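Local coordinates for protein mitogen (Streptococcus dysgalactiae, PDB 2J4X) that is a zinc-binding bacterial superantigen of the staphylococcal/streptococcal toxin family that probably acts as a T-cell-stimulating toxin, at residues Y91-T99 and N187-D195; Y157-W168 and T177-H185. All coordinates share one frame; numbering follows the deposited sequence.

Contact 1. Residues Y91-T99 and N187-D195; sequences YVDGGLIKT and NYTDNETID
Asn191 reaches across to the Gly94-Gly95-Leu96 backbone at the seam between the two domains of the superantigen fold: residues 91-99 lie mostly on strand 87-98 of the OB-fold domain, interrupted here by a short loop, and residues 187-195 belong to the beta-grasp domain. With CG placed beside its own backbone N (chi1 -74°), the tip of Asn191 comes up to that loop. CB lies near Leu96 O, and CG is about equally far from Leu96 N and Leu96 O. At the tip, OD1 accepts a hydrogen bond from Leu96 N at 2.8 Å; the donor stands 38° out of the carbonyl plane, off the lone-pair directions. Asn191 ND2 skirts Leu96 CB, 4.1 Å away, and passes near Gly94 CA.

Gly94, with positive phi, presses directly on the partner turn, its CA giving a CA-H...O contact to Tyr188 O at 3.5 Å. To one side of the loop, the methyl CG2 of Thr189 packs against the Asp93 carboxylate, 3.7 Å from Asp93 CG, the two side chains running alongside each other, while OD2 of Asp93 forms a salt bridge with Lys79. Beyond Asn191, Thr193 CG2 rests on Ile97 CG1 and CD1, both at 3.9 Å. The Tyr188 ring packs on Gln138 and Val142 of helix 137-150, and its hydroxyl bonds Asp141. A water bridges the two segments, accepting from Gly95 N and donating to Tyr188 O, each at 2.8 Å.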
loop_
_atom_site.group_PDB
_atom_site.type_symbol
_atom_site.label_atom_id
_atom_site.label_comp_id
_atom_site.label_asym_id
_atom_site.label_seq_id
_atom_site.Cartn_x
_atom_site.Cartn_y
_atom_site.Cartn_z
ATOM N N TYR A 91 13.391 6.685 2.959
ATOM C CA TYR A 91 13.276 6.174 1.599
ATOM C C TYR A 91 11.997 5.375 1.393
ATOM O O TYR A 91 11.610 4.592 2.252
ATOM C CB TYR A 91 14.477 5.310 1.259
ATOM C CG TYR A 91 15.782 6.042 1.406
ATOM C CD1 TYR A 91 16.431 6.093 2.636
ATOM C CD2 TYR A 91 16.351 6.717 0.330
ATOM C CE1 TYR A 91 17.617 6.802 2.799
ATOM C CE2 TYR A 91 17.535 7.432 0.479
ATOM C CZ TYR A 91 18.162 7.472 1.717
ATOM O OH TYR A 91 19.323 8.196 1.892
ATOM N N VAL A 92 11.334 5.591 0.258
ATOM C CA VAL A 92 10.098 4.885 -0.060
ATOM C C VAL A 92 10.007 4.718 -1.573
ATOM O O VAL A 92 10.766 5.331 -2.309
ATOM C CB VAL A 92 8.859 5.667 0.418
ATOM C CG1 VAL A 92 9.031 6.106 1.856
ATOM C CG2 VAL A 92 8.617 6.865 -0.493
ATOM N N ASP A 93 9.088 3.869 -2.023
ATOM C CA ASP A 93 8.844 3.615 -3.452
ATOM C C ASP A 93 7.499 4.231 -3.772
ATOM O O ASP A 93 6.541 4.007 -3.037
ATOM C CB ASP A 93 8.714 2.114 -3.753
ATOM C CG ASP A 93 10.038 1.365 -3.687
ATOM O OD1 ASP A 93 9.978 0.114 -3.541
ATOM O OD2 ASP A 93 11.120 2.005 -3.796
ATOM N N GLY A 94 7.412 4.986 -4.864
ATOM C CA GLY A 94 6.141 5.597 -5.228
ATOM C C GLY A 94 5.347 6.273 -4.116
ATOM O O GLY A 94 5.913 7.008 -3.316
ATOM N N GLY A 95 4.030 6.028 -4.091
ATOM C CA GLY A 95 3.136 6.613 -3.097
ATOM C C GLY A 95 2.671 8.012 -3.477
ATOM O O GLY A 95 1.979 8.684 -2.715
ATOM N N LEU A 96 2.998 8.435 -4.699
ATOM C CA LEU A 96 2.692 9.791 -5.163
ATOM C C LEU A 96 1.458 10.007 -6.004
ATOM O O LEU A 96 1.200 9.270 -6.932
ATOM C CB LEU A 96 3.896 10.362 -5.939
ATOM C CG LEU A 96 5.295 10.045 -5.397
ATOM C CD1 LEU A 96 6.330 10.806 -6.195
ATOM C CD2 LEU A 96 5.384 10.406 -3.927
ATOM N N ILE A 97 0.707 11.040 -5.645
ATOM C CA ILE A 97 -0.472 11.463 -6.370
ATOM C C ILE A 97 -0.360 12.983 -6.356
ATOM O O ILE A 97 -0.178 13.593 -5.297
ATOM C CB ILE A 97 -1.798 11.076 -5.680
ATOM C CG1 ILE A 97 -1.974 9.557 -5.670
ATOM C CG2 ILE A 97 -2.965 11.703 -6.427
ATOM C CD1 ILE A 97 -3.316 9.101 -5.164
ATOM N N LYS A 98 -0.436 13.614 -7.519
ATOM C CA LYS A 98 -0.356 15.070 -7.530
ATOM C C LYS A 98 -1.430 15.686 -6.627
ATOM O O LYS A 98 -2.592 15.266 -6.637
ATOM C CB LYS A 98 -0.504 15.608 -8.957
ATOM C CG LYS A 98 0.790 15.585 -9.764
ATOM C CD LYS A 98 0.551 16.105 -11.174
ATOM C CE LYS A 98 1.809 16.074 -12.017
ATOM N NZ LYS A 98 2.374 14.710 -12.120
ATOM N N THR A 99 -1.035 16.678 -5.838
ATOM C CA THR A 99 -1.973 17.359 -4.955
ATOM C C THR A 99 -3.168 17.973 -5.726
ATOM O O THR A 99 -4.249 18.194 -5.166
ATOM C CB THR A 99 -1.241 18.432 -4.139
ATOM O OG1 THR A 99 -0.328 17.786 -3.245
ATOM C CG2 THR A 99 -2.213 19.253 -3.332
ATOM N N ASN A 187 5.648 -4.219 -6.780
ATOM C CA ASN A 187 6.533 -3.152 -7.238
ATOM C C ASN A 187 5.713 -1.869 -7.156
ATOM O O ASN A 187 4.864 -1.592 -8.015
ATOM C CB ASN A 187 6.950 -3.362 -8.688
ATOM C CG ASN A 187 7.919 -2.295 -9.171
ATOM O OD1 ASN A 187 8.155 -1.298 -8.485
ATOM N ND2 ASN A 187 8.484 -2.501 -10.357
ATOM N N TYR A 188 5.968 -1.082 -6.127
ATOM C CA TYR A 188 5.210 0.149 -5.922
ATOM C C TYR A 188 5.794 1.369 -6.647
ATOM O O TYR A 188 5.227 2.463 -6.599
ATOM C CB TYR A 188 5.103 0.460 -4.418
ATOM C CG TYR A 188 4.484 -0.619 -3.556
ATOM C CD1 TYR A 188 3.270 -1.203 -3.895
ATOM C CD2 TYR A 188 5.083 -0.986 -2.350
ATOM C CE1 TYR A 188 2.658 -2.130 -3.041
ATOM C CE2 TYR A 188 4.496 -1.897 -1.492
ATOM C CZ TYR A 188 3.280 -2.468 -1.833
ATOM O OH TYR A 188 2.670 -3.341 -0.950
ATOM N N THR A 189 6.915 1.185 -7.329
ATOM C CA THR A 189 7.536 2.304 -8.022
ATOM C C THR A 189 6.687 2.897 -9.168
ATOM O O THR A 189 6.964 4.006 -9.636
ATOM C CB THR A 189 8.952 1.910 -8.542
ATOM O OG1 THR A 189 8.859 0.735 -9.358
ATOM C CG2 THR A 189 9.896 1.626 -7.372
ATOM N N ASP A 190 5.641 2.193 -9.607
ATOM C CA ASP A 190 4.803 2.712 -10.694
ATOM C C ASP A 190 3.632 3.609 -10.300
ATOM O O ASP A 190 2.892 4.064 -11.167
ATOM C CB ASP A 190 4.281 1.575 -11.583
ATOM C CG ASP A 190 3.724 0.420 -10.795
ATOM O OD1 ASP A 190 2.794 0.642 -9.980
ATOM O OD2 ASP A 190 4.226 -0.713 -11.005
ATOM N N ASN A 191 3.469 3.875 -9.008
ATOM C CA ASN A 191 2.394 4.736 -8.535
ATOM C C ASN A 191 1.057 4.357 -9.081
ATOM O O ASN A 191 0.280 5.232 -9.426
ATOM C CB ASN A 191 2.642 6.186 -8.910
ATOM C CG ASN A 191 3.700 6.818 -8.077
ATOM O OD1 ASN A 191 3.622 6.779 -6.858
ATOM N ND2 ASN A 191 4.709 7.414 -8.724
ATOM N N GLU A 192 0.774 3.068 -9.180
ATOM C CA GLU A 192 -0.523 2.639 -9.684
ATOM C C GLU A 192 -1.540 3.259 -8.733
ATOM O O GLU A 192 -1.319 3.254 -7.525
ATOM C CB GLU A 192 -0.615 1.113 -9.635
ATOM C CG GLU A 192 -1.576 0.517 -10.647
ATOM C CD GLU A 192 -1.920 -0.956 -10.392
ATOM O OE1 GLU A 192 -1.046 -1.704 -9.869
ATOM O OE2 GLU A 192 -3.068 -1.363 -10.736
ATOM N N THR A 193 -2.618 3.831 -9.269
ATOM C CA THR A 193 -3.692 4.439 -8.456
ATOM C C THR A 193 -5.055 3.746 -8.703
ATOM O O THR A 193 -5.353 3.304 -9.813
ATOM C CB THR A 193 -3.853 5.952 -8.746
ATOM O OG1 THR A 193 -3.981 6.148 -10.156
ATOM C CG2 THR A 193 -2.653 6.735 -8.249
ATOM N N ILE A 194 -5.878 3.647 -7.666
ATOM C CA ILE A 194 -7.171 2.993 -7.783
ATOM C C ILE A 194 -8.258 4.050 -7.719
ATOM O O ILE A 194 -8.167 4.977 -6.934
ATOM C CB ILE A 194 -7.373 1.975 -6.611
ATOM C CG1 ILE A 194 -6.202 0.991 -6.571
ATOM C CG2 ILE A 194 -8.692 1.191 -6.775
ATOM C CD1 ILE A 194 -6.113 0.060 -7.771
ATOM N N ASP A 195 -9.279 3.926 -8.558
ATOM C CA ASP A 195 -10.396 4.878 -8.546
ATOM C C ASP A 195 -11.332 4.281 -7.518
ATOM O O ASP A 195 -12.000 3.282 -7.797
ATOM C CB ASP A 195 -11.110 4.910 -9.900
ATOM C CG ASP A 195 -12.169 6.013 -9.989
ATOM O OD1 ASP A 195 -12.790 6.361 -8.950
ATOM O OD2 ASP A 195 -12.384 6.522 -11.119
HETATM O O HOH W 1 3.098 3.528 -5.085
#

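Contact 2. Residues Y157-W168 and T177-H185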
loop_
_atom_site.group_PDB
_atom_site.type_symbol
_atom_site.label_atom_id
_atom_site.label_comp_id
_atom_site.label_asym_id
_atom_site.label_seq_id
_atom_site.Cartn_x
_atom_site.Cartn_y
_atom_site.Cartn_z
ATOM N N TYR A 157 1.874 -12.999 8.780
ATOM C CA TYR A 157 3.356 -12.977 8.781
ATOM C C TYR A 157 4.038 -13.366 10.094
ATOM O O TYR A 157 5.268 -13.312 10.214
ATOM C CB TYR A 157 3.900 -11.612 8.279
ATOM C CG TYR A 157 3.312 -11.156 6.941
ATOM C CD1 TYR A 157 3.019 -12.076 5.914
ATOM C CD2 TYR A 157 3.001 -9.810 6.716
ATOM C CE1 TYR A 157 2.416 -11.655 4.701
ATOM C CE2 TYR A 157 2.403 -9.387 5.509
ATOM C CZ TYR A 157 2.113 -10.310 4.522
ATOM O OH TYR A 157 1.490 -9.885 3.384
ATOM N N GLU A 158 3.236 -13.756 11.079
ATOM C CA GLU A 158 3.798 -14.207 12.347
ATOM C C GLU A 158 4.212 -15.674 12.160
ATOM O O GLU A 158 3.595 -16.410 11.392
ATOM C CB GLU A 158 2.773 -14.085 13.495
ATOM C CG GLU A 158 2.661 -12.686 14.085
ATOM C CD GLU A 158 4.024 -12.087 14.450
ATOM O OE1 GLU A 158 4.190 -10.853 14.294
ATOM O OE2 GLU A 158 4.930 -12.837 14.895
ATOM N N HIS A 159 5.270 -16.084 12.850
ATOM C CA HIS A 159 5.769 -17.447 12.776
ATOM C C HIS A 159 4.616 -18.424 13.019
ATOM O O HIS A 159 4.476 -19.456 12.349
ATOM C CB HIS A 159 6.832 -17.619 13.854
ATOM C CG HIS A 159 7.510 -18.954 13.838
ATOM N ND1 HIS A 159 8.365 -19.345 12.829
ATOM C CD2 HIS A 159 7.464 -19.984 14.716
ATOM C CE1 HIS A 159 8.816 -20.560 13.086
ATOM N NE2 HIS A 159 8.283 -20.969 14.224
ATOM N N ASN A 160 3.783 -18.055 13.986
ATOM C CA ASN A 160 2.625 -18.834 14.427
ATOM C C ASN A 160 1.306 -18.711 13.626
ATOM O O ASN A 160 0.347 -19.431 13.918
ATOM C CB ASN A 160 2.341 -18.478 15.902
ATOM C CG ASN A 160 2.384 -16.953 16.174
ATOM O OD1 ASN A 160 3.454 -16.335 16.161
ATOM N ND2 ASN A 160 1.215 -16.356 16.419
ATOM N N SER A 161 1.255 -17.826 12.629
ATOM C CA SER A 161 0.029 -17.591 11.863
ATOM C C SER A 161 -0.616 -18.770 11.142
ATOM O O SER A 161 0.063 -19.613 10.551
ATOM C CB SER A 161 0.261 -16.460 10.863
ATOM O OG SER A 161 -0.940 -16.130 10.192
ATOM N N ILE A 162 -1.949 -18.794 11.188
ATOM C CA ILE A 162 -2.772 -19.832 10.548
ATOM C C ILE A 162 -2.785 -19.666 9.017
ATOM O O ILE A 162 -3.226 -20.553 8.269
ATOM C CB ILE A 162 -4.209 -19.761 11.096
ATOM N N CYS A 163 -2.306 -18.510 8.560
ATOM C CA CYS A 163 -2.250 -18.205 7.141
ATOM C C CYS A 163 -0.858 -18.602 6.676
ATOM O O CYS A 163 0.140 -17.998 7.061
ATOM C CB CYS A 163 -2.505 -16.704 6.915
ATOM S SG CYS A 163 -2.608 -16.203 5.165
ATOM N N LYS A 164 -0.805 -19.646 5.864
ATOM C CA LYS A 164 0.454 -20.162 5.343
ATOM C C LYS A 164 0.703 -19.560 3.973
ATOM O O LYS A 164 1.839 -19.391 3.559
ATOM C CB LYS A 164 0.409 -21.701 5.229
ATOM C CG LYS A 164 0.109 -22.485 6.530
ATOM C CD LYS A 164 0.983 -22.038 7.699
ATOM C CE LYS A 164 1.013 -23.070 8.825
ATOM N NZ LYS A 164 1.839 -24.267 8.462
ATOM N N LYS A 165 -0.383 -19.244 3.277
ATOM C CA LYS A 165 -0.331 -18.644 1.947
ATOM C C LYS A 165 -1.659 -17.932 1.683
ATOM O O LYS A 165 -2.623 -18.111 2.427
ATOM C CB LYS A 165 -0.077 -19.716 0.883
ATOM C CG LYS A 165 -1.123 -20.812 0.809
ATOM C CD LYS A 165 -0.915 -21.675 -0.407
ATOM C CE LYS A 165 -1.692 -22.964 -0.283
ATOM N NZ LYS A 165 -3.147 -22.756 -0.110
ATOM N N GLY A 166 -1.711 -17.114 0.637
ATOM C CA GLY A 166 -2.947 -16.414 0.342
ATOM C C GLY A 166 -2.844 -15.205 -0.571
ATOM O O GLY A 166 -1.772 -14.789 -0.966
ATOM N N TYR A 167 -3.988 -14.632 -0.910
ATOM C CA TYR A 167 -4.034 -13.459 -1.778
ATOM C C TYR A 167 -5.326 -12.663 -1.513
ATOM O O TYR A 167 -6.217 -13.118 -0.801
ATOM C CB TYR A 167 -3.937 -13.894 -3.263
ATOM C CG TYR A 167 -5.122 -14.686 -3.800
ATOM C CD1 TYR A 167 -6.111 -14.073 -4.571
ATOM C CD2 TYR A 167 -5.256 -16.041 -3.525
ATOM C CE1 TYR A 167 -7.190 -14.788 -5.043
ATOM C CE2 TYR A 167 -6.337 -16.761 -3.994
ATOM C CZ TYR A 167 -7.295 -16.129 -4.748
ATOM O OH TYR A 167 -8.365 -16.852 -5.195
ATOM N N TRP A 168 -5.412 -11.460 -2.053
ATOM C CA TRP A 168 -6.614 -10.688 -1.861
ATOM C C TRP A 168 -6.919 -10.000 -3.163
ATOM O O TRP A 168 -6.144 -10.077 -4.108
ATOM C CB TRP A 168 -6.448 -9.654 -0.743
ATOM C CG TRP A 168 -5.521 -8.548 -1.086
ATOM C CD1 TRP A 168 -4.149 -8.584 -1.080
ATOM C CD2 TRP A 168 -5.887 -7.227 -1.492
ATOM N NE1 TRP A 168 -3.640 -7.357 -1.453
ATOM C CE2 TRP A 168 -4.683 -6.506 -1.715
ATOM C CE3 TRP A 168 -7.118 -6.578 -1.693
ATOM C CZ2 TRP A 168 -4.676 -5.164 -2.125
ATOM C CZ3 TRP A 168 -7.108 -5.250 -2.101
ATOM C CH2 TRP A 168 -5.889 -4.554 -2.312
ATOM N N THR A 177 -11.940 -7.951 -11.029
ATOM C CA THR A 177 -11.138 -8.014 -9.800
ATOM C C THR A 177 -9.663 -7.782 -10.058
ATOM O O THR A 177 -9.171 -8.085 -11.140
ATOM C CB THR A 177 -11.225 -9.421 -9.149
ATOM O OG1 THR A 177 -12.581 -9.727 -8.817
ATOM C CG2 THR A 177 -10.378 -9.484 -7.888
ATOM N N LYS A 178 -8.960 -7.247 -9.065
ATOM C CA LYS A 178 -7.511 -7.088 -9.170
ATOM C C LYS A 178 -6.971 -7.899 -8.005
ATOM O O LYS A 178 -7.186 -7.547 -6.848
ATOM C CB LYS A 178 -7.063 -5.642 -9.032
ATOM C CG LYS A 178 -5.547 -5.502 -9.113
ATOM C CD LYS A 178 -5.138 -4.056 -8.953
ATOM C CE LYS A 178 -3.742 -3.919 -8.382
ATOM N NZ LYS A 178 -2.624 -4.174 -9.339
ATOM N N PHE A 179 -6.291 -8.998 -8.324
ATOM C CA PHE A 179 -5.743 -9.903 -7.324
ATOM C C PHE A 179 -4.262 -9.658 -7.002
ATOM O O PHE A 179 -3.468 -9.307 -7.890
ATOM C CB PHE A 179 -5.923 -11.348 -7.796
ATOM C CG PHE A 179 -7.351 -11.843 -7.757
ATOM C CD1 PHE A 179 -7.948 -12.370 -8.907
ATOM C CD2 PHE A 179 -8.079 -11.828 -6.567
ATOM C CE1 PHE A 179 -9.244 -12.878 -8.875
ATOM C CE2 PHE A 179 -9.376 -12.334 -6.522
ATOM C CZ PHE A 179 -9.959 -12.862 -7.681
ATOM N N THR A 180 -3.896 -9.866 -5.735
ATOM C CA THR A 180 -2.523 -9.673 -5.296
ATOM C C THR A 180 -2.108 -10.771 -4.335
ATOM O O THR A 180 -2.854 -11.125 -3.436
ATOM C CB THR A 180 -2.348 -8.297 -4.608
ATOM O OG1 THR A 180 -2.700 -7.263 -5.534
ATOM C CG2 THR A 180 -0.912 -8.092 -4.153
ATOM N N ASP A 181 -0.908 -11.305 -4.531
ATOM C CA ASP A 181 -0.387 -12.368 -3.679
ATOM C C ASP A 181 0.075 -11.720 -2.386
ATOM O O ASP A 181 0.928 -10.835 -2.421
ATOM C CB ASP A 181 0.793 -13.057 -4.366
ATOM C CG ASP A 181 1.167 -14.355 -3.716
ATOM O OD1 ASP A 181 0.951 -14.510 -2.511
ATOM O OD2 ASP A 181 1.706 -15.228 -4.406
ATOM N N LEU A 182 -0.501 -12.147 -1.261
ATOM C CA LEU A 182 -0.171 -11.613 0.065
ATOM C C LEU A 182 1.202 -11.995 0.561
ATOM O O LEU A 182 1.649 -11.497 1.584
ATOM C CB LEU A 182 -1.191 -12.088 1.097
ATOM C CG LEU A 182 -2.541 -11.373 1.163
ATOM C CD1 LEU A 182 -3.460 -12.047 2.205
ATOM C CD2 LEU A 182 -2.287 -9.891 1.508
ATOM N N PHE A 183 1.853 -12.908 -0.155
ATOM C CA PHE A 183 3.182 -13.374 0.201
ATOM C C PHE A 183 4.246 -12.922 -0.785
ATOM O O PHE A 183 5.267 -13.581 -0.965
ATOM C CB PHE A 183 3.174 -14.903 0.363
ATOM C CG PHE A 183 2.572 -15.342 1.667
ATOM C CD1 PHE A 183 1.194 -15.307 1.854
ATOM C CD2 PHE A 183 3.386 -15.609 2.768
ATOM C CE1 PHE A 183 0.641 -15.511 3.117
ATOM C CE2 PHE A 183 2.839 -15.813 4.029
ATOM C CZ PHE A 183 1.467 -15.760 4.201
ATOM N N THR A 184 3.977 -11.783 -1.418
ATOM C CA THR A 184 4.882 -11.155 -2.376
ATOM C C THR A 184 5.000 -9.673 -1.998
ATOM O O THR A 184 4.220 -9.160 -1.186
ATOM C CB THR A 184 4.363 -11.250 -3.862
ATOM O OG1 THR A 184 3.170 -10.482 -4.021
ATOM C CG2 THR A 184 4.066 -12.664 -4.244
ATOM N N HIS A 185 5.997 -8.998 -2.568
ATOM C CA HIS A 185 6.193 -7.564 -2.343
ATOM C C HIS A 185 5.959 -6.879 -3.692
ATOM O O HIS A 185 6.842 -6.868 -4.548
ATOM C CB HIS A 185 7.614 -7.251 -1.862
ATOM C CG HIS A 185 7.783 -5.833 -1.418
ATOM N ND1 HIS A 185 7.107 -4.787 -2.013
ATOM C CD2 HIS A 185 8.518 -5.289 -0.422
ATOM C CE1 HIS A 185 7.416 -3.660 -1.398
ATOM N NE2 HIS A 185 8.270 -3.936 -0.430
#
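Phe183 lies against residues 163-166, which lead into the first strand of a beta hairpin in the beta-grasp domain. Lys164 O sits over one face of its ring, offset toward the rim, and the edge of Tyr157 meets the opposite face in an edge-to-face pair with planes at 83°. Cys163 SG lies at the ring edge, 3.9 Å from Phe183 CE1. The same tyrosine directs its hydroxyl to Leu182 O, which lies in the plane of the Tyr157 ring; the modelled separation is too short to be taken literally, leaving the geometry of this bond doubtful.

On the hairpin proper, Trp168 and Thr180 form an antiparallel hydrogen-bonded pair: Trp168 N gives to Thr180 O at 2.9 Å and Thr180 N to Trp168 O at 2.8 Å. Just past the strand end, Leu182 N bonds Gly166 O. With chi1 at 69°, Trp168 CG sits between the backbone N and the carbonyl carbon, which brings the indole NE1 to 3.5 Å from Thr180 CB and CD1 to 3.4 Å from Leu182 CD2. On the other face of the sheet, the Tyr167 edge turns toward the Phe179 ring face in an offset edge-to-face pair, Tyr167 CE1 standing 3.4 Å from Phe179 CD2.

Behind this shell, Asp181 OD1 shapes the chain reversal by accepting from Phe183 N in an Asx turn. Helix 137-150 backs the indole through Ile140 and Leu144, and its Asp141 takes the NE1 hydrogen bond. Helix 7-14 packs on Phe183 through Leu10, and Tyr205 of strand 199-206 stacks on Tyr167.

How the contacts relate
Contact 1 joins the two domains, whereas contact 2 lies wholly within the beta-grasp domain, and their centres are about 21 Å apart on opposite sides of the chain's centre. They nevertheless meet: Lys178 NZ of the 177-185 segment forms a 3.0 Å salt bridge with Glu192 OE1 of the 187-195 segment. Asp141 of helix 137-150 is a second tie, since its two carboxylate oxygens serve Tyr188 of contact 1 and Trp168 of contact 2. The zinc ion, held by His171, His201 and Asp203, belongs to the surroundings of contact 2, with the Phe179 side chain about 8 Å from it; contact 1 is remote from that site.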